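Local coordinates for sulfide-quinone reductase (Aquifex aeolicus, PDB 3HYW), which catalyses the oxidation of hydrogen sulfide with a quinone through a bound FAD, building up polysulfur that is released typically as cyclooctasulfur, at residues T296-I301 with E318-A323; G13-A18 with G396-S401; L191-V196 with E302-P307; R22-D27 with N327-I332. One frame throughout, in Å; residues are numbered along the deposited sequence.

Contact 1 (T296-I301 with E318-A323); sequences TAIPPI and EQMAMA. With DCQ (2-decyl-5,6-dimethoxy-3-methylcyclohexa-2,5-diene-1,4-dione), chain H.
Met320 meets Thr296 and Ile298 through its terminal methyl, CE. The contact joins helix 314-332 to the loop that follows strand 289-291, both within the Rossmann-type region of the pyridine nucleotide-disulphide oxidoreductase family. Met320 CE and Ile298 CD1 approach tip to tip, 3.9 Å apart. Thr296 comes in at a slant, with OG1 4.0 Å from Met320 CE, a van der Waals approach. The Met320 chain is extended beyond CG (chi2 170°, chi3 -168°), which carries the methyl straight across to the loop. Phe281 also packs on Met320. All three touching residues are buried.

Two helix positions earlier, Glu318 belongs to the quinone pocket. Its OE2 lies 3.3 Å from O2 of the bound decylubiquinone and 3.7 Å from the ring methyl C1M. The other carboxylate oxygen, OE1, is 3.8 Å from C1M and forms a long, weak ion pair with Lys392. Phe385 and Phe389 of helix 376-395 pack against the Glu318 side chain. With an alanine here, the quinone O2 and C1M would probably lose their carboxylate neighbour and Lys392 its weak partner, and a gap would open beside the quinone ring.

Further out, Gln319 NE2 hydrogen-bonds Ser344 OG. Ala297 pairs through its backbone with Val275, and Thr296 O bonds Lys312 NZ. With chi1 at 59°, Thr296 places its OG1 where it hydrogen-bonds Gly293 O while still bordering Met320 CE.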
loop_
_atom_site.group_PDB
_atom_site.type_symbol
_atom_site.label_atom_id
_atom_site.label_comp_id
_atom_site.label_asym_id
_atom_site.label_seq_id
_atom_site.Cartn_x
_atom_site.Cartn_y
_atom_site.Cartn_z
ATOM N N THR A 296 -8.830 -4.124 34.286
ATOM C CA THR A 296 -7.786 -5.151 34.452
ATOM C C THR A 296 -6.441 -4.723 33.856
ATOM O O THR A 296 -6.383 -4.173 32.758
ATOM C CB THR A 296 -8.203 -6.530 33.880
ATOM O OG1 THR A 296 -8.497 -6.433 32.476
ATOM C CG2 THR A 296 -9.416 -7.068 34.630
ATOM N N ALA A 297 -5.360 -4.982 34.585
ATOM C CA ALA A 297 -4.024 -4.651 34.101
ATOM C C ALA A 297 -3.529 -5.725 33.131
ATOM O O ALA A 297 -3.158 -6.833 33.534
ATOM C CB ALA A 297 -3.058 -4.485 35.266
ATOM N N ILE A 298 -3.533 -5.394 31.845
ATOM C CA ILE A 298 -3.028 -6.298 30.820
ATOM C C ILE A 298 -1.863 -5.582 30.146
ATOM O O ILE A 298 -2.025 -4.446 29.705
ATOM C CB ILE A 298 -4.116 -6.669 29.770
ATOM C CG1 ILE A 298 -5.321 -7.345 30.431
ATOM C CG2 ILE A 298 -3.547 -7.605 28.689
ATOM C CD1 ILE A 298 -6.460 -7.631 29.456
ATOM N N PRO A 299 -0.685 -6.235 30.078
ATOM C CA PRO A 299 0.484 -5.595 29.472
ATOM C C PRO A 299 0.230 -5.270 27.994
ATOM O O PRO A 299 -0.592 -5.929 27.363
ATOM C CB PRO A 299 1.584 -6.657 29.613
ATOM C CG PRO A 299 1.090 -7.579 30.717
ATOM C CD PRO A 299 -0.385 -7.607 30.537
ATOM N N PRO A 300 0.904 -4.237 27.451
ATOM C CA PRO A 300 0.674 -3.899 26.045
ATOM C C PRO A 300 1.164 -4.979 25.079
ATOM O O PRO A 300 2.117 -5.697 25.380
ATOM C CB PRO A 300 1.458 -2.594 25.858
ATOM C CG PRO A 300 2.479 -2.595 26.923
ATOM C CD PRO A 300 1.858 -3.312 28.092
ATOM N N ILE A 301 0.497 -5.102 23.932
ATOM C CA ILE A 301 0.893 -6.074 22.909
ATOM C C ILE A 301 2.251 -5.707 22.300
ATOM O O ILE A 301 3.028 -6.580 21.924
ATOM C CB ILE A 301 -0.205 -6.238 21.824
ATOM C CG1 ILE A 301 -1.352 -7.085 22.376
ATOM C CG2 ILE A 301 0.370 -6.865 20.548
ATOM C CD1 ILE A 301 -2.640 -7.016 21.571
ATOM N N GLU A 318 -16.699 -10.131 27.910
ATOM C CA GLU A 318 -17.695 -11.185 28.091
ATOM C C GLU A 318 -17.019 -12.523 28.386
ATOM O O GLU A 318 -17.501 -13.302 29.209
ATOM C CB GLU A 318 -18.578 -11.325 26.843
ATOM C CG GLU A 318 -19.565 -10.174 26.622
ATOM C CD GLU A 318 -20.432 -10.391 25.393
ATOM O OE1 GLU A 318 -20.799 -11.551 25.102
ATOM O OE2 GLU A 318 -20.742 -9.402 24.701
ATOM N N GLN A 319 -15.912 -12.784 27.692
ATOM C CA GLN A 319 -15.098 -13.975 27.933
ATOM C C GLN A 319 -14.415 -13.960 29.310
ATOM O O GLN A 319 -14.372 -14.995 29.971
ATOM C CB GLN A 319 -14.067 -14.142 26.818
ATOM C CG GLN A 319 -14.714 -14.397 25.456
ATOM C CD GLN A 319 -13.725 -14.398 24.322
ATOM O OE1 GLN A 319 -12.571 -14.020 24.500
ATOM N NE2 GLN A 319 -14.167 -14.822 23.139
ATOM N N MET A 320 -13.883 -12.801 29.725
ATOM C CA MET A 320 -13.379 -12.605 31.099
ATOM C C MET A 320 -14.464 -12.932 32.103
ATOM O O MET A 320 -14.219 -13.633 33.073
ATOM C CB MET A 320 -12.967 -11.155 31.344
ATOM C CG MET A 320 -11.719 -10.701 30.631
ATOM S SD MET A 320 -11.576 -8.923 30.793
ATOM C CE MET A 320 -10.281 -8.569 29.611
ATOM N N ALA A 321 -15.654 -12.391 31.865
ATOM C CA ALA A 321 -16.813 -12.601 32.733
ATOM C C ALA A 321 -17.213 -14.065 32.858
ATOM O O ALA A 321 -17.500 -14.525 33.968
ATOM C CB ALA A 321 -17.997 -11.765 32.249
ATOM N N MET A 322 -17.240 -14.792 31.738
ATOM C CA MET A 322 -17.554 -16.233 31.750
ATOM C C MET A 322 -16.519 -17.010 32.554
ATOM O O MET A 322 -16.870 -17.858 33.381
ATOM C CB MET A 322 -17.597 -16.826 30.338
ATOM C CG MET A 322 -18.685 -16.320 29.429
ATOM S SD MET A 322 -18.500 -17.078 27.794
ATOM C CE MET A 322 -19.016 -15.709 26.749
ATOM N N ALA A 323 -15.244 -16.728 32.292
ATOM C CA ALA A 323 -14.140 -17.385 32.994
ATOM C C ALA A 323 -14.187 -17.115 34.497
ATOM O O ALA A 323 -14.052 -18.040 35.298
ATOM C CB ALA A 323 -12.799 -16.955 32.410
HETATM O O2 DCQ H . -18.873 -8.536 22.157
HETATM C C2 DCQ H . -19.253 -8.708 20.862
HETATM C C3 DCQ H . -19.108 -7.656 19.966
HETATM O O3 DCQ H . -18.565 -6.464 20.382
HETATM C C3M DCQ H . -19.348 -5.413 20.949
HETATM C C4 DCQ H . -19.496 -7.821 18.644
HETATM O O4 DCQ H . -19.346 -6.785 17.755
HETATM C C4M DCQ H . -20.464 -6.011 17.321
HETATM C C5 DCQ H . -20.030 -9.035 18.223
HETATM O O5 DCQ H . -20.408 -9.184 16.922
HETATM C C1 DCQ H . -19.789 -9.924 20.446
HETATM C C1M DCQ H . -19.937 -11.047 21.446
HETATM C C6 DCQ H . -20.186 -10.088 19.119
HETATM C C7 DCQ H . -20.770 -11.407 18.641
HETATM C C8 DCQ H . -22.276 -11.310 18.421
HETATM C C9 DCQ H . -22.980 -12.580 18.884
HETATM C C10 DCQ H . -23.716 -13.263 17.736
HETATM C C11 DCQ H . -25.225 -13.175 17.930
HETATM C C12 DCQ H . -25.890 -14.530 17.727
HETATM C C13 DCQ H . -26.621 -14.588 16.387
HETATM C C14 DCQ H . -27.621 -15.740 16.346
HETATM C C15 DCQ H . -28.197 -15.935 14.947
HETATM C C16 DCQ H . -29.552 -16.606 15.015
#

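Contact 2 (G13-A18 with G396-S401); sequences GGIATA and GNIAPS
Ile398 lies across Ile15 and Ala16 on the first helix of the Rossmann-type FAD-binding motif. This helix, 12-24, follows the glycine-rich turn, and Gly13 N at its start hydrogen-bonds FAD O1P. The Ile398 and Ile15 side chains cross at about a right angle, with Ile398 CD1 3.9 Å from Ile15 CG2. Ile398 CG1 stands anti to the carbonyl carbon (chi1 -54°), which places the other branch, CG2, anti to the backbone N, 3.9 Å from Ala16 CB. Between these two touches, Ile398 CG1 sits 3.8 Å from Ala16 CA. The small alanine allows this close approach: the CA atoms of Ala16 and Ile398 are 5.5 Å apart. Tyr19, Phe389 and Val393 also surround Ile398. A glycine in its place would probably open a gap between these side chains and take from Ile15 CG2 and Ala16 CB their cover on the side of the 396-401 loop.

The loop shape presents Ile398 to the helix. Gly396 ends helix 376-395 in a Schellman motif, and Asn397 OD1 accepts from Ala399 N in an Asx turn. On the helix itself, Gly13 O takes two bonds from Thr17: OG1 at 2.6 Å and N at 3.0 Å reach it from opposite faces of its carbonyl plane.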
loop_
_atom_site.group_PDB
_atom_site.type_symbol
_atom_site.label_atom_id
_atom_site.label_comp_id
_atom_site.label_asym_id
_atom_site.label_seq_id
_atom_site.Cartn_x
_atom_site.Cartn_y
_atom_site.Cartn_z
ATOM N N GLY A 13 -18.779 -5.598 31.999
ATOM C CA GLY A 13 -18.094 -6.623 32.777
ATOM C C GLY A 13 -18.824 -7.048 34.037
ATOM O O GLY A 13 -18.912 -8.240 34.332
ATOM N N GLY A 14 -19.333 -6.063 34.781
ATOM C CA GLY A 14 -20.060 -6.301 36.029
ATOM C C GLY A 14 -21.377 -7.028 35.835
ATOM O O GLY A 14 -21.656 -8.024 36.517
ATOM N N ILE A 15 -22.186 -6.530 34.906
ATOM C CA ILE A 15 -23.443 -7.189 34.543
ATOM C C ILE A 15 -23.202 -8.611 34.016
ATOM O O ILE A 15 -23.871 -9.540 34.446
ATOM C CB ILE A 15 -24.286 -6.342 33.533
ATOM C CG1 ILE A 15 -24.698 -4.991 34.147
ATOM C CG2 ILE A 15 -25.511 -7.130 33.015
ATOM C CD1 ILE A 15 -25.772 -5.060 35.250
ATOM N N ALA A 16 -22.243 -8.782 33.102
ATOM C CA ALA A 16 -21.953 -10.106 32.542
ATOM C C ALA A 16 -21.531 -11.103 33.616
ATOM O O ALA A 16 -21.993 -12.241 33.620
ATOM C CB ALA A 16 -20.888 -10.015 31.441
ATOM N N THR A 17 -20.664 -10.676 34.530
ATOM C CA THR A 17 -20.217 -11.546 35.618
ATOM C C THR A 17 -21.363 -11.887 36.581
ATOM O O THR A 17 -21.562 -13.049 36.905
ATOM C CB THR A 17 -18.997 -10.956 36.382
ATOM O OG1 THR A 17 -18.049 -10.436 35.439
ATOM C CG2 THR A 17 -18.314 -12.047 37.214
ATOM N N ALA A 18 -22.112 -10.877 37.024
ATOM C CA ALA A 18 -23.272 -11.093 37.898
ATOM C C ALA A 18 -24.318 -12.036 37.290
ATOM O O ALA A 18 -24.793 -12.943 37.976
ATOM C CB ALA A 18 -23.911 -9.770 38.291
ATOM N N GLY A 396 -31.672 -10.940 31.607
ATOM C CA GLY A 396 -30.981 -11.679 32.662
ATOM C C GLY A 396 -30.015 -12.757 32.225
ATOM O O GLY A 396 -29.629 -13.600 33.022
ATOM N N ASN A 397 -29.607 -12.721 30.963
ATOM C CA ASN A 397 -28.652 -13.685 30.447
ATOM C C ASN A 397 -27.756 -13.030 29.405
ATOM O O ASN A 397 -28.206 -12.742 28.292
ATOM C CB ASN A 397 -29.384 -14.902 29.866
ATOM C CG ASN A 397 -28.480 -16.127 29.721
ATOM O OD1 ASN A 397 -27.253 -16.018 29.678
ATOM N ND2 ASN A 397 -29.092 -17.302 29.667
ATOM N N ILE A 398 -26.499 -12.774 29.777
ATOM C CA ILE A 398 -25.528 -12.159 28.860
ATOM C C ILE A 398 -24.841 -13.239 28.018
ATOM O O ILE A 398 -24.206 -12.934 27.009
ATOM C CB ILE A 398 -24.458 -11.271 29.602
ATOM C CG1 ILE A 398 -25.120 -10.215 30.499
ATOM C CG2 ILE A 398 -23.510 -10.565 28.618
ATOM C CD1 ILE A 398 -26.072 -9.248 29.779
ATOM N N ALA A 399 -24.992 -14.498 28.424
ATOM C CA ALA A 399 -24.355 -15.602 27.712
ATOM C C ALA A 399 -25.330 -16.738 27.370
ATOM O O ALA A 399 -25.168 -17.858 27.856
ATOM C CB ALA A 399 -23.158 -16.127 28.506
ATOM N N PRO A 400 -26.342 -16.460 26.522
ATOM C CA PRO A 400 -27.266 -17.531 26.128
ATOM C C PRO A 400 -26.508 -18.636 25.391
ATOM O O PRO A 400 -25.640 -18.333 24.569
ATOM C CB PRO A 400 -28.228 -16.842 25.160
ATOM C CG PRO A 400 -28.034 -15.396 25.324
ATOM C CD PRO A 400 -26.655 -15.183 25.852
ATOM N N SER A 401 -26.836 -19.894 25.685
ATOM C CA SER A 401 -26.131 -21.042 25.108
ATOM C C SER A 401 -26.005 -21.009 23.578
ATOM O O SER A 401 -24.967 -21.412 23.040
ATOM C CB SER A 401 -26.771 -22.365 25.550
ATOM O OG SER A 401 -27.950 -22.631 24.811
#

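Contact 3 (L191-V196 with E302-P307); sequences LGHFGV and EKTPIP
Glu302 begins the segment by bonding His193 across the contact. His193 NE2 donates to Glu302 OE2 at 2.7 Å, with an N-H...O angle of 153°. The oxygen lies in the imidazole plane, but the N-H meets the carboxylate from above its plane. Ring and carboxylate planes are 47° apart. Glu302 CG also lies at the ring edge, 3.7 Å from NE2. The Glu302 chain starts between the backbone N and the carbonyl carbon (chi1 49°) and then runs extended, bringing the acid to the imidazole.

Thr304 comes next. Its methyl CG2 packs obliquely against the imidazole, 3.6 Å from His193 NE2, while its hydroxyl is hydrogen-bonded to Thr308 OG1. Further on, Pro307 pairs through its backbone with Gly153.

The imidazole is held at both nitrogens. Gly195 N donates to His193 ND1 at 3.0 Å, which fits NE2 acting as the donor. Tyr190 adds an edge-to-face ring contact. The bond to Glu302 would favour a more basic His193, though this is an inference from geometry.

His193 opens a type I' beta turn that Val196 N closes on His193 O. Phe194 within the turn belongs to the octathiocane pocket. The contact thus ties that turn to the 302-307 loop by a His-carboxylate hydrogen bond.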
loop_
_atom_site.group_PDB
_atom_site.type_symbol
_atom_site.label_atom_id
_atom_site.label_comp_id
_atom_site.label_asym_id
_atom_site.label_seq_id
_atom_site.Cartn_x
_atom_site.Cartn_y
_atom_site.Cartn_z
ATOM N N LEU A 191 -1.843 4.077 11.120
ATOM C CA LEU A 191 -3.301 3.960 11.146
ATOM C C LEU A 191 -3.714 2.497 11.265
ATOM O O LEU A 191 -3.092 1.631 10.665
ATOM C CB LEU A 191 -3.885 4.545 9.866
ATOM C CG LEU A 191 -4.422 5.977 9.801
ATOM C CD1 LEU A 191 -3.701 6.961 10.714
ATOM C CD2 LEU A 191 -4.409 6.438 8.359
ATOM N N GLY A 192 -4.766 2.221 12.028
ATOM C CA GLY A 192 -5.269 0.861 12.135
ATOM C C GLY A 192 -4.358 -0.080 12.906
ATOM O O GLY A 192 -4.426 -1.301 12.723
ATOM N N HIS A 193 -3.492 0.492 13.749
ATOM C CA HIS A 193 -2.719 -0.268 14.734
ATOM C C HIS A 193 -3.614 -0.734 15.881
ATOM O O HIS A 193 -3.524 -1.888 16.311
ATOM C CB HIS A 193 -1.558 0.580 15.273
ATOM C CG HIS A 193 -0.705 -0.120 16.284
ATOM N ND1 HIS A 193 -1.021 -0.162 17.625
ATOM C CD2 HIS A 193 0.475 -0.773 16.156
ATOM C CE1 HIS A 193 -0.084 -0.824 18.278
ATOM N NE2 HIS A 193 0.834 -1.207 17.410
ATOM N N PHE A 194 -4.450 0.180 16.388
ATOM C CA PHE A 194 -5.481 -0.115 17.402
ATOM C C PHE A 194 -4.956 -0.546 18.781
ATOM O O PHE A 194 -5.731 -0.995 19.621
ATOM C CB PHE A 194 -6.484 -1.170 16.907
ATOM C CG PHE A 194 -7.188 -0.817 15.618
ATOM C CD1 PHE A 194 -7.735 0.453 15.415
ATOM C CD2 PHE A 194 -7.343 -1.783 14.622
ATOM C CE1 PHE A 194 -8.400 0.766 14.217
ATOM C CE2 PHE A 194 -8.013 -1.488 13.423
ATOM C CZ PHE A 194 -8.543 -0.207 13.222
ATOM N N GLY A 195 -3.656 -0.416 19.016
ATOM C CA GLY A 195 -3.054 -0.950 20.241
ATOM C C GLY A 195 -2.910 -2.472 20.212
ATOM O O GLY A 195 -2.708 -3.103 21.250
ATOM N N VAL A 196 -3.021 -3.066 19.025
ATOM C CA VAL A 196 -2.903 -4.524 18.876
ATOM C C VAL A 196 -1.920 -4.964 17.785
ATOM O O VAL A 196 -1.853 -6.155 17.444
ATOM C CB VAL A 196 -4.296 -5.202 18.631
ATOM C CG1 VAL A 196 -5.261 -4.899 19.761
ATOM C CG2 VAL A 196 -4.885 -4.769 17.299
ATOM N N GLU A 302 2.524 -4.410 22.201
ATOM C CA GLU A 302 3.856 -3.937 21.832
ATOM C C GLU A 302 4.158 -2.556 22.396
ATOM O O GLU A 302 3.259 -1.733 22.560
ATOM C CB GLU A 302 4.090 -3.985 20.314
ATOM C CG GLU A 302 3.005 -3.377 19.444
ATOM C CD GLU A 302 3.286 -3.567 17.955
ATOM O OE1 GLU A 302 3.604 -4.709 17.537
ATOM O OE2 GLU A 302 3.185 -2.577 17.199
ATOM N N LYS A 303 5.427 -2.333 22.716
ATOM C CA LYS A 303 5.925 -1.031 23.130
ATOM C C LYS A 303 6.124 -0.197 21.865
ATOM O O LYS A 303 7.080 -0.394 21.116
ATOM C CB LYS A 303 7.240 -1.197 23.907
ATOM C CG LYS A 303 7.786 0.072 24.580
ATOM C CD LYS A 303 9.093 -0.226 25.315
ATOM C CE LYS A 303 9.734 1.027 25.946
ATOM N NZ LYS A 303 9.172 1.344 27.308
ATOM N N THR A 304 5.190 0.712 21.613
ATOM C CA THR A 304 5.230 1.550 20.415
ATOM C C THR A 304 6.059 2.809 20.700
ATOM O O THR A 304 6.220 3.169 21.861
ATOM C CB THR A 304 3.809 1.914 19.966
ATOM O OG1 THR A 304 3.088 2.447 21.079
ATOM C CG2 THR A 304 3.080 0.669 19.460
ATOM N N PRO A 305 6.602 3.469 19.650
ATOM C CA PRO A 305 7.434 4.669 19.872
ATOM C C PRO A 305 6.729 5.753 20.699
ATOM O O PRO A 305 7.349 6.369 21.567
ATOM C CB PRO A 305 7.727 5.156 18.454
ATOM C CG PRO A 305 7.655 3.916 17.616
ATOM C CD PRO A 305 6.512 3.135 18.216
ATOM N N ILE A 306 5.449 5.980 20.426
ATOM C CA ILE A 306 4.596 6.763 21.315
ATOM C C ILE A 306 3.778 5.733 22.097
ATOM O O ILE A 306 3.110 4.896 21.490
ATOM C CB ILE A 306 3.666 7.740 20.534
ATOM C CG1 ILE A 306 4.462 8.610 19.537
ATOM C CG2 ILE A 306 2.825 8.582 21.491
ATOM C CD1 ILE A 306 5.485 9.575 20.164
ATOM N N PRO A 307 3.843 5.772 23.443
ATOM C CA PRO A 307 3.205 4.708 24.221
ATOM C C PRO A 307 1.720 4.529 23.920
ATOM O O PRO A 307 0.973 5.509 23.827
ATOM C CB PRO A 307 3.425 5.152 25.675
ATOM C CG PRO A 307 4.647 6.020 25.614
ATOM C CD PRO A 307 4.503 6.764 24.317
#

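Contact 4 (R22-D27 with N327-I332); sequences RNLMPD and NIVNDI
Met25 packs against Val329 and Ile332, and the flat group behind it is the Arg22 guanidinium. Met25 O lies at the edge of that group, in its plane, and accepts a weak hydrogen bond from Arg22 NH1. Further acceptors are backbone oxygens: Leu28 O takes NH1, Asn70 O takes NH2 and Phe69 O takes NE. These bonds fix where the guanidinium sits and how it is turned at the end of helix 12-24.

The contact itself is apolar. Met25 CE and Val329 CG1 meet tip to tip at 3.6 Å, and Val329 CG2 is 3.8 Å from the same methyl. Met25 SD reaches Ile332 CD1 at 3.8 Å. The Met25 chain leaves anti to the backbone N (chi1 -156°) and bends at its last torsion (chi3 -83°), which turns CE onto the valine. Leu24 crosses Val329 obliquely, with CB and CD2 each 3.9 Å from Val329 CG2.

Met25 is the first residue to leave the helical path, and its side chain reaches the last turns of helix 314-332. Ile328 and Ile332 also touch Tyr100, and Ile328 packs on Phe290. Helix 314-332 thus packs on strands 100-103 and 289-291 of the parallel sheet, beside the end of helix 12-24, which packs on strand 29-33 of the same sheet.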
loop_
_atom_site.group_PDB
_atom_site.type_symbol
_atom_site.label_atom_id
_atom_site.label_comp_id
_atom_site.label_asym_id
_atom_site.label_seq_id
_atom_site.Cartn_x
_atom_site.Cartn_y
_atom_site.Cartn_z
ATOM N N ARG A 22 -25.290 -15.805 38.463
ATOM C CA ARG A 22 -26.681 -16.080 38.827
ATOM C C ARG A 22 -27.240 -17.305 38.102
ATOM O O ARG A 22 -27.946 -18.127 38.704
ATOM C CB ARG A 22 -27.567 -14.841 38.604
ATOM C CG ARG A 22 -29.084 -15.075 38.741
ATOM C CD ARG A 22 -29.498 -15.681 40.109
ATOM N NE ARG A 22 -29.302 -14.768 41.239
ATOM C CZ ARG A 22 -28.562 -15.021 42.318
ATOM N NH1 ARG A 22 -27.913 -16.176 42.453
ATOM N NH2 ARG A 22 -28.471 -14.110 43.281
ATOM N N ASN A 23 -26.905 -17.431 36.824
ATOM C CA ASN A 23 -27.403 -18.525 35.998
ATOM C C ASN A 23 -26.713 -19.847 36.333
ATOM O O ASN A 23 -27.313 -20.920 36.225
ATOM C CB ASN A 23 -27.279 -18.166 34.506
ATOM C CG ASN A 23 -28.317 -17.119 34.062
ATOM O OD1 ASN A 23 -27.971 -16.044 33.567
ATOM N ND2 ASN A 23 -29.590 -17.432 34.259
ATOM N N LEU A 24 -25.454 -19.752 36.759
ATOM C CA LEU A 24 -24.674 -20.900 37.213
ATOM C C LEU A 24 -25.112 -21.393 38.598
ATOM O O LEU A 24 -25.139 -22.601 38.862
ATOM C CB LEU A 24 -23.189 -20.530 37.248
ATOM C CG LEU A 24 -22.213 -20.954 36.135
ATOM C CD1 LEU A 24 -22.835 -21.068 34.767
ATOM C CD2 LEU A 24 -21.006 -20.025 36.098
ATOM N N MET A 25 -25.459 -20.448 39.467
ATOM C CA MET A 25 -25.742 -20.737 40.867
ATOM C C MET A 25 -26.935 -19.902 41.341
ATOM O O MET A 25 -26.757 -18.785 41.825
ATOM C CB MET A 25 -24.493 -20.452 41.708
ATOM C CG MET A 25 -24.411 -21.203 43.021
ATOM S SD MET A 25 -22.788 -21.007 43.784
ATOM C CE MET A 25 -21.852 -22.263 42.923
ATOM N N PRO A 26 -28.161 -20.438 41.179
ATOM C CA PRO A 26 -29.394 -19.769 41.607
ATOM C C PRO A 26 -29.442 -19.350 43.079
ATOM O O PRO A 26 -30.087 -18.352 43.399
ATOM C CB PRO A 26 -30.474 -20.820 41.323
ATOM C CG PRO A 26 -29.912 -21.604 40.182
ATOM C CD PRO A 26 -28.455 -21.728 40.528
ATOM N N ASP A 27 -28.778 -20.090 43.964
ATOM C CA ASP A 27 -28.849 -19.778 45.394
ATOM C C ASP A 27 -27.761 -18.807 45.882
ATOM O O ASP A 27 -27.841 -18.289 46.994
ATOM C CB ASP A 27 -28.925 -21.056 46.251
ATOM C CG ASP A 27 -27.588 -21.770 46.386
ATOM O OD1 ASP A 27 -26.765 -21.721 45.439
ATOM O OD2 ASP A 27 -27.370 -22.391 47.456
ATOM N N ASN A 327 -14.758 -19.755 37.518
ATOM C CA ASN A 327 -13.698 -19.830 38.512
ATOM C C ASN A 327 -14.212 -19.673 39.942
ATOM O O ASN A 327 -13.785 -20.401 40.843
ATOM C CB ASN A 327 -12.613 -18.787 38.211
ATOM C CG ASN A 327 -11.763 -19.152 37.001
ATOM O OD1 ASN A 327 -11.068 -18.301 36.433
ATOM N ND2 ASN A 327 -11.818 -20.408 36.597
ATOM N N ILE A 328 -15.126 -18.721 40.141
ATOM C CA ILE A 328 -15.760 -18.491 41.447
ATOM C C ILE A 328 -16.638 -19.669 41.875
ATOM O O ILE A 328 -16.547 -20.159 43.011
ATOM C CB ILE A 328 -16.586 -17.172 41.449
ATOM C CG1 ILE A 328 -15.645 -15.962 41.436
ATOM C CG2 ILE A 328 -17.508 -17.102 42.676
ATOM C CD1 ILE A 328 -16.334 -14.620 41.175
ATOM N N VAL A 329 -17.484 -20.115 40.953
ATOM C CA VAL A 329 -18.389 -21.232 41.179
ATOM C C VAL A 329 -17.608 -22.516 41.505
ATOM O O VAL A 329 -17.943 -23.225 42.457
ATOM C CB VAL A 329 -19.342 -21.403 39.959
ATOM C CG1 VAL A 329 -19.966 -22.782 39.916
ATOM C CG2 VAL A 329 -20.414 -20.321 39.989
ATOM N N ASN A 330 -16.553 -22.783 40.737
ATOM C CA ASN A 330 -15.710 -23.954 40.958
ATOM C C ASN A 330 -14.935 -23.915 42.272
ATOM O O ASN A 330 -14.681 -24.960 42.874
ATOM C CB ASN A 330 -14.756 -24.170 39.787
ATOM C CG ASN A 330 -15.448 -24.761 38.583
ATOM O OD1 ASN A 330 -16.655 -25.011 38.608
ATOM N ND2 ASN A 330 -14.689 -24.990 37.518
ATOM N N ASP A 331 -14.560 -22.717 42.718
ATOM C CA ASP A 331 -13.936 -22.588 44.031
ATOM C C ASP A 331 -14.927 -22.965 45.131
ATOM O O ASP A 331 -14.596 -23.757 46.022
ATOM C CB ASP A 331 -13.379 -21.185 44.267
ATOM C CG ASP A 331 -12.547 -21.108 45.530
ATOM O OD1 ASP A 331 -11.402 -21.611 45.519
ATOM O OD2 ASP A 331 -13.043 -20.568 46.542
ATOM N N ILE A 332 -16.142 -22.413 45.048
ATOM C CA ILE A 332 -17.226 -22.716 45.992
ATOM C C ILE A 332 -17.499 -24.222 46.078
ATOM O O ILE A 332 -17.684 -24.771 47.170
ATOM C CB ILE A 332 -18.542 -21.968 45.611
ATOM C CG1 ILE A 332 -18.368 -20.456 45.771
ATOM C CG2 ILE A 332 -19.749 -22.486 46.448
ATOM C CD1 ILE A 332 -19.519 -19.623 45.231
#

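How the contacts relate
Helix 314-332 links contact 1 to contact 4, and helix 12-24 links contact 2 to contact 4. The two helices meet between contacts 1 and 2, where Ala321 CB lies 3.5 Å from Ala16 CB. The centres of contacts 1 and 2 are 15 Å apart, and each holds a residue of a ligand site: Gly13 of the FAD site in contact 2, Glu318 of the quinone pocket in contact 1. Contact 3 adjoins contact 1 along the chain and touches it, with Ile301 CD1 3.7 Å from Val196 CA. It supplies Phe194 to the octathiocane pocket. Contact 4 lies away from these sites, its centre 38 Å from that of contact 3.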